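Local coordinates for glutamate ABC superfamily ATP binding cassette transporter, binding protein (Enterococcus faecium DO, PDB 5EYF) that binds glutamate and probably delivers it, as the extracellular solute-binding component, to an ABC transporter for uptake, at residues 65-68 against 69-72; 159-162 against 163-166; 209-212 against 213-217. One frame throughout, in Å; residues are numbered along the deposited sequence. Where two conformers were deposited one is given.

Contact 1 of 3, residues 65-68 against 69-72; sequences VTSK and TRIP. With GLU (glutamic acid), chain E.
Ser67 and Arg70 converge on the bound glutamate, the hydroxyl of Ser67 sitting over one face of the Arg70 guanidinium while both reach the same ligand carboxylate. Ser67 OG gives a hydrogen bond of 2.7 Å to OE2 of the ligand. Arg70 approaches that side-chain carboxylate with both terminal nitrogens, NH1 to ligand OE1 at 2.8 Å and NH2 to ligand OE2 at 3.1 Å. A weak further bond from Arg70 NH2 to ligand O reaches toward the alpha-carboxylate. Lys22, which also bonds the ligand, is hydrogen-bonded to Ser67 OG. Arg92 brings a second guanidinium close to that of Arg70; the ligand's two negative groups probably make this gathering of cations favourable.

Behind this first shell the turn itself is pinned. Thr66 and Thr69 exchange side-chain-to-backbone bonds: Thr66 N meets Thr69 OG1 at 2.8 Å almost straight (172°), and Thr69 N returns to Thr66 OG1 at 3.0 Å. Arg70 N adds a weak bond to Thr66 O. With CG of Arg70 set between its own N and carbonyl carbon (chi1 57°), the chain runs past Thr66 O and then, extended from CG to NE, alongside Ser67 to the ligand. Val65 CG2 packs on Arg70 CB at 3.7 Å, and a water links Ser67 O to Ile71 N.

Residues 65-72 contribute Ser67 and Arg70 to the glutamate pocket of this family 3 solute-binding protein. They leave strand 59-64, an outer strand of the three-stranded parallel sheet, and lead into helix 70-75; a backbone bond joins Val65 to Val21 on the neighbouring strand 16-21.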
loop_
_atom_site.group_PDB
_atom_site.type_symbol
_atom_site.label_atom_id
_atom_site.label_comp_id
_atom_site.label_asym_id
_atom_site.label_seq_id
_atom_site.Cartn_x
_atom_site.Cartn_y
_atom_site.Cartn_z
ATOM N N VAL B 65 -5.644 -11.563 -20.840
ATOM C CA VAL B 65 -4.968 -12.490 -19.941
ATOM C C VAL B 65 -5.887 -12.789 -18.761
ATOM O O VAL B 65 -6.817 -12.036 -18.452
ATOM C CB VAL B 65 -3.625 -11.931 -19.417
ATOM C CG1 VAL B 65 -2.740 -11.500 -20.574
ATOM C CG2 VAL B 65 -3.864 -10.777 -18.424
ATOM N N THR B 66 -5.599 -13.897 -18.087
ATOM C CA THR B 66 -6.166 -14.202 -16.788
ATOM C C THR B 66 -5.030 -14.236 -15.766
ATOM O O THR B 66 -3.849 -14.167 -16.111
ATOM C CB THR B 66 -6.891 -15.548 -16.790
ATOM O OG1 THR B 66 -5.913 -16.594 -16.886
ATOM C CG2 THR B 66 -7.857 -15.631 -17.977
ATOM N N SER B 67 -5.378 -14.381 -14.490
ATOM C CA SER B 67 -4.319 -14.582 -13.504
ATOM C C SER B 67 -3.506 -15.832 -13.807
ATOM O O SER B 67 -2.304 -15.871 -13.523
ATOM C CB SER B 67 -4.911 -14.658 -12.101
ATOM O OG SER B 67 -5.608 -13.458 -11.823
ATOM N N LYS B 68 -4.136 -16.848 -14.410
ATOM C CA LYS B 68 -3.410 -18.061 -14.763
ATOM C C LYS B 68 -2.507 -17.851 -15.973
ATOM O O LYS B 68 -1.351 -18.295 -15.971
ATOM C CB LYS B 68 -4.397 -19.212 -15.013
ATOM C CG LYS B 68 -4.499 -20.162 -13.822
ATOM C CD LYS B 68 -5.591 -21.183 -14.023
ATOM C CE LYS B 68 -5.221 -22.167 -15.121
ATOM N NZ LYS B 68 -4.065 -23.039 -14.742
ATOM N N THR B 69 -2.999 -17.170 -17.011
ATOM C CA THR B 69 -2.262 -17.118 -18.260
ATOM C C THR B 69 -1.325 -15.930 -18.367
ATOM O O THR B 69 -0.492 -15.906 -19.276
ATOM C CB THR B 69 -3.226 -17.071 -19.452
ATOM O OG1 THR B 69 -3.993 -15.863 -19.378
ATOM C CG2 THR B 69 -4.162 -18.284 -19.435
ATOM N N ARG B 70 -1.392 -14.963 -17.446
ATOM C CA ARG B 70 -0.692 -13.713 -17.725
ATOM C C ARG B 70 0.824 -13.908 -17.776
ATOM O O ARG B 70 1.482 -13.418 -18.702
ATOM C CB ARG B 70 -1.096 -12.624 -16.726
ATOM C CG ARG B 70 -0.891 -12.931 -15.268
ATOM C CD ARG B 70 -1.562 -11.868 -14.424
ATOM N NE ARG B 70 -1.549 -12.304 -13.029
ATOM C CZ ARG B 70 -2.323 -11.830 -12.061
ATOM N NH1 ARG B 70 -3.178 -10.828 -12.276
ATOM N NH2 ARG B 70 -2.226 -12.380 -10.848
ATOM N N ILE B 71 1.408 -14.621 -16.810
ATOM C CA ILE B 71 2.866 -14.772 -16.866
ATOM C C ILE B 71 3.263 -15.668 -18.052
ATOM O O ILE B 71 4.175 -15.304 -18.803
ATOM C CB ILE B 71 3.438 -15.272 -15.523
ATOM C CG1 ILE B 71 3.309 -14.184 -14.435
ATOM C CG2 ILE B 71 4.905 -15.671 -15.686
ATOM C CD1 ILE B 71 3.920 -14.627 -13.114
ATOM N N PRO B 72 2.638 -16.831 -18.289
ATOM C CA PRO B 72 2.997 -17.605 -19.495
ATOM C C PRO B 72 2.942 -16.807 -20.791
ATOM O O PRO B 72 3.882 -16.889 -21.584
ATOM C CB PRO B 72 1.981 -18.758 -19.475
ATOM C CG PRO B 72 1.721 -18.972 -18.031
ATOM C CD PRO B 72 1.704 -17.577 -17.426
HETATM N N GLU E . -3.996 -8.657 -7.144
HETATM C CA GLU E . -4.085 -10.084 -6.794
HETATM C C GLU E . -3.029 -10.882 -7.546
HETATM O O GLU E . -2.264 -10.333 -8.349
HETATM C CB GLU E . -5.491 -10.653 -7.073
HETATM C CG GLU E . -6.079 -10.281 -8.434
HETATM C CD GLU E . -5.447 -11.008 -9.617
HETATM O OE1 GLU E . -5.457 -10.431 -10.709
HETATM O OE2 GLU E . -5.018 -12.179 -9.494
HETATM O OXT GLU E . -2.900 -12.107 -7.350
HETATM O O HOH W 1 0.287 -16.051 -14.416
#

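Contact 2 of 3, residues 159-162 against 163-166; sequences AFTA and LQSG
Gln164 lies back over the ring of Phe160, one helical turn earlier. Gln164 CB rests 3.5 Å from Thr161 O. Gln164 CG comes next, over one face of the Phe160 ring in a CH-pi contact, 3.9 Å from the ring centroid and displaced toward the rim. Because chi1 (-74°) turns CG away from the carbonyl side and the chain then runs on extended, Gln164 CD runs outward over the CE2 rim, 3.4 Å from Phe160 CE2. There the amide stacks nearly parallel to the ring (18°) over its CE2 edge region, with Gln164 OE1 and NE2 both near Phe160 CE2; Gln164 OE1 also meets the methyl CG2 of Thr161 at 3.7 Å. A second conformer was modelled for Gln164, so this amide position is one of two.

Just beyond, the helix ends. Thr161 O is gripped twice by Ser165, by the backbone N at 3.0 Å and by OG at 2.9 Å, the two donors arriving from opposite faces of the carbonyl plane. Gly166, with positive phi, then closes a Schellman motif in which Gly166 N bonds Leu163 O and Gln167 N turns back to Ala162 O.

Phe160 and Leu163 look into the protein from helix 156-164, both touching Met171 of strand 170-172. Phe160 meets Tyr188 of strand 188-191 edge-to-face, and Ala162 and Leu163 press on Leu130 of strand 128-132, packing the helix against the mixed sheet.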
loop_
_atom_site.group_PDB
_atom_site.type_symbol
_atom_site.label_atom_id
_atom_site.label_comp_id
_atom_site.label_asym_id
_atom_site.label_seq_id
_atom_site.Cartn_x
_atom_site.Cartn_y
_atom_site.Cartn_z
ATOM N N ALA B 159 -17.328 -17.309 -8.944
ATOM C CA ALA B 159 -17.207 -17.113 -7.508
ATOM C C ALA B 159 -18.373 -16.304 -6.973
ATOM O O ALA B 159 -18.910 -16.605 -5.903
ATOM C CB ALA B 159 -15.876 -16.409 -7.199
ATOM N N PHE B 160 -18.799 -15.280 -7.710
ATOM C CA PHE B 160 -19.900 -14.460 -7.216
ATOM C C PHE B 160 -21.250 -15.179 -7.299
ATOM O O PHE B 160 -22.074 -15.048 -6.388
ATOM C CB PHE B 160 -19.942 -13.128 -7.960
ATOM C CG PHE B 160 -21.011 -12.228 -7.469
ATOM C CD1 PHE B 160 -21.035 -11.860 -6.131
ATOM C CD2 PHE B 160 -22.009 -11.768 -8.317
ATOM C CE1 PHE B 160 -22.013 -11.046 -5.637
ATOM C CE2 PHE B 160 -22.997 -10.936 -7.824
ATOM C CZ PHE B 160 -22.997 -10.580 -6.484
ATOM N N THR B 161 -21.516 -15.934 -8.376
ATOM C CA THR B 161 -22.777 -16.669 -8.359
ATOM C C THR B 161 -22.776 -17.738 -7.270
ATOM O O THR B 161 -23.822 -17.997 -6.673
ATOM C CB THR B 161 -23.102 -17.270 -9.734
ATOM O OG1 THR B 161 -22.016 -18.080 -10.187
ATOM C CG2 THR B 161 -23.376 -16.157 -10.763
ATOM N N ALA B 162 -21.614 -18.326 -6.955
ATOM C CA ALA B 162 -21.552 -19.267 -5.846
ATOM C C ALA B 162 -21.874 -18.569 -4.533
ATOM O O ALA B 162 -22.574 -19.129 -3.679
ATOM C CB ALA B 162 -20.185 -19.940 -5.780
ATOM N N LEU B 163 -21.404 -17.330 -4.366
ATOM C CA LEU B 163 -21.771 -16.565 -3.177
ATOM C C LEU B 163 -23.274 -16.314 -3.154
ATOM O O LEU B 163 -23.933 -16.490 -2.117
ATOM C CB LEU B 163 -21.001 -15.235 -3.141
ATOM C CG LEU B 163 -21.288 -14.389 -1.903
ATOM C CD1 LEU B 163 -20.749 -15.063 -0.639
ATOM C CD2 LEU B 163 -20.656 -12.990 -2.046
ATOM N N GLN B 164 -23.838 -15.938 -4.310
ATOM C CA GLN B 164 -25.249 -15.574 -4.386
ATOM C C GLN B 164 -26.149 -16.751 -4.025
ATOM O O GLN B 164 -27.199 -16.563 -3.401
ATOM C CB GLN B 164 -25.592 -15.054 -5.792
ATOM C CG GLN B 164 -25.078 -13.620 -6.135
ATOM C CD GLN B 164 -25.536 -13.185 -7.536
ATOM O OE1 GLN B 164 -25.143 -13.781 -8.544
ATOM N NE2 GLN B 164 -26.393 -12.173 -7.597
ATOM N N SER B 165 -25.754 -17.969 -4.399
ATOM C CA SER B 165 -26.533 -19.180 -4.140
ATOM C C SER B 165 -26.071 -19.920 -2.886
ATOM O O SER B 165 -26.457 -21.080 -2.673
ATOM C CB SER B 165 -26.490 -20.108 -5.364
ATOM O OG SER B 165 -25.153 -20.409 -5.712
ATOM N N GLY B 166 -25.264 -19.269 -2.042
ATOM C CA GLY B 166 -25.012 -19.805 -0.722
ATOM C C GLY B 166 -24.041 -20.946 -0.692
ATOM O O GLY B 166 -23.985 -21.677 0.305
#

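Contact 3 of 3, residues 209-212 against 213-217; sequences ENFL and KAVNQ
Phe211 O accepts the shortest bond here, from Val215 N at 2.8 Å, with the donor nearly along the C=O axis. It belongs to the regular i to i+4 pattern of an alpha-helix, 209-225, in which Lys213, Ala214 and Asn216 likewise bond back to Glu209, Asn210 and Leu212.

The same pair of residues also makes the main side-chain contact. CG2 of Val215 stands over one face of the Phe211 ring in a CH-pi contact, 4.0 Å from its centroid and 15° off the normal, with CZ the nearest ring atom at 3.8 Å. Phe211 CG lies anti to its own backbone N (chi1 -179°), which carries the ring to where this methyl can cover its face. These buried side chains pack the helix on its neighbours: both touch Ile204 of strand 198-205 and Ile53 of helix 41-54, while Phe211 also reaches Ile7 of helix 7-14.

On the exposed side, the aliphatic part of Lys213, in the conformer described, runs back beside the Glu209 carbonyl, with Lys213 CG 3.5 Å from Glu209 O. The charged ends do not pair: Glu209 OE1 and Lys213 NZ remain 6.8 Å apart, so any attraction is probably weak.

Leu212 and Asn216 lie side by side and point the same way. The Asn216 amide is held from beyond the helix, its OD1 accepting a hydrogen bond from Asp100 N, and its other end, ND2, rests 4.0 Å from Leu212 CD1.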
loop_
_atom_site.group_PDB
_atom_site.type_symbol
_atom_site.label_atom_id
_atom_site.label_comp_id
_atom_site.label_asym_id
_atom_site.label_seq_id
_atom_site.Cartn_x
_atom_site.Cartn_y
_atom_site.Cartn_z
ATOM N N GLU B 209 14.983 -4.538 -20.088
ATOM C CA GLU B 209 15.236 -3.444 -19.156
ATOM C C GLU B 209 15.018 -2.076 -19.790
ATOM O O GLU B 209 14.603 -1.137 -19.098
ATOM C CB GLU B 209 16.652 -3.561 -18.600
ATOM C CG GLU B 209 16.854 -4.787 -17.722
ATOM C CD GLU B 209 17.291 -6.026 -18.451
ATOM O OE1 GLU B 209 17.347 -6.031 -19.699
ATOM O OE2 GLU B 209 17.601 -7.019 -17.755
ATOM N N ASN B 210 15.274 -1.929 -21.092
ATOM C CA ASN B 210 15.046 -0.623 -21.706
ATOM C C ASN B 210 13.562 -0.295 -21.748
ATOM O O ASN B 210 13.174 0.851 -21.499
ATOM C CB ASN B 210 15.640 -0.568 -23.111
ATOM C CG ASN B 210 17.165 -0.644 -23.115
ATOM O OD1 ASN B 210 17.836 -0.156 -22.203
ATOM N ND2 ASN B 210 17.709 -1.278 -24.138
ATOM N N PHE B 211 12.711 -1.292 -22.040
ATOM C CA PHE B 211 11.265 -1.063 -22.021
ATOM C C PHE B 211 10.773 -0.792 -20.601
ATOM O O PHE B 211 9.949 0.107 -20.377
ATOM C CB PHE B 211 10.554 -2.263 -22.646
ATOM C CG PHE B 211 9.058 -2.149 -22.707
ATOM C CD1 PHE B 211 8.449 -1.087 -23.345
ATOM C CD2 PHE B 211 8.255 -3.126 -22.134
ATOM C CE1 PHE B 211 7.066 -0.989 -23.403
ATOM C CE2 PHE B 211 6.866 -3.043 -22.198
ATOM C CZ PHE B 211 6.266 -1.969 -22.829
ATOM N N LEU B 212 11.291 -1.540 -19.626
ATOM C CA LEU B 212 10.933 -1.298 -18.228
ATOM C C LEU B 212 11.248 0.141 -17.823
ATOM O O LEU B 212 10.417 0.822 -17.207
ATOM C CB LEU B 212 11.665 -2.292 -17.317
ATOM C CG LEU B 212 11.490 -2.063 -15.817
ATOM C CD1 LEU B 212 10.033 -2.223 -15.363
ATOM C CD2 LEU B 212 12.381 -3.042 -15.051
ATOM N N LYS B 213 12.447 0.622 -18.169
ATOM C CA LYS B 213 12.812 2.003 -17.866
ATOM C C LYS B 213 11.866 2.986 -18.542
ATOM O O LYS B 213 11.485 3.998 -17.944
ATOM C CB LYS B 213 14.253 2.285 -18.301
ATOM C CG LYS B 213 15.320 1.808 -17.335
ATOM C CD LYS B 213 16.730 2.151 -17.826
ATOM C CE LYS B 213 17.569 0.903 -18.067
ATOM N NZ LYS B 213 17.734 0.082 -16.848
ATOM N N ALA B 214 11.482 2.701 -19.792
ATOM C CA ALA B 214 10.534 3.556 -20.505
ATOM C C ALA B 214 9.171 3.593 -19.812
ATOM O O ALA B 214 8.542 4.654 -19.732
ATOM C CB ALA B 214 10.379 3.075 -21.951
ATOM N N VAL B 215 8.680 2.440 -19.347
ATOM C CA VAL B 215 7.403 2.400 -18.639
ATOM C C VAL B 215 7.484 3.196 -17.343
ATOM O O VAL B 215 6.568 3.966 -17.011
ATOM C CB VAL B 215 7.003 0.935 -18.379
ATOM C CG1 VAL B 215 5.824 0.840 -17.406
ATOM C CG2 VAL B 215 6.686 0.231 -19.708
ATOM N N ASN B 216 8.579 3.040 -16.600
ATOM C CA ASN B 216 8.694 3.798 -15.348
ATOM C C ASN B 216 8.799 5.294 -15.599
ATOM O O ASN B 216 8.236 6.092 -14.841
ATOM C CB ASN B 216 9.893 3.317 -14.529
ATOM C CG ASN B 216 9.562 2.089 -13.727
ATOM O OD1 ASN B 216 8.392 1.853 -13.404
ATOM N ND2 ASN B 216 10.566 1.274 -13.431
ATOM N N GLN B 217 9.506 5.686 -16.661
ATOM C CA GLN B 217 9.599 7.097 -17.000
ATOM C C GLN B 217 8.239 7.645 -17.397
ATOM O O GLN B 217 7.882 8.769 -17.032
ATOM C CB GLN B 217 10.611 7.275 -18.141
ATOM C CG GLN B 217 10.763 8.698 -18.659
ATOM C CD GLN B 217 11.378 9.627 -17.642
ATOM O OE1 GLN B 217 12.159 9.203 -16.796
ATOM N NE2 GLN B 217 11.028 10.911 -17.718
#

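How the contacts relate
Along the chain the three contacts come in series, and in space contact 1 lies between the other two: its centre is about 24 Å from that of contact 2 and about 21 Å from that of contact 3. The centres of contacts 2 and 3 are about 41 Å apart, on opposite sides of the chain's centre. Helix 156-164 packs on strands 128-132, 170-172 and 188-191; helix 209-225 rests on strand 198-205 of the same mixed sheet and on helices 41-54 and 7-14. Contacts 2 and 3 are probably in different lobes of the two-lobed solute-binding fold. Only contact 1 touches glutamate; the others are packing within helices away from the ligand, around which the lobes probably close, as in this family.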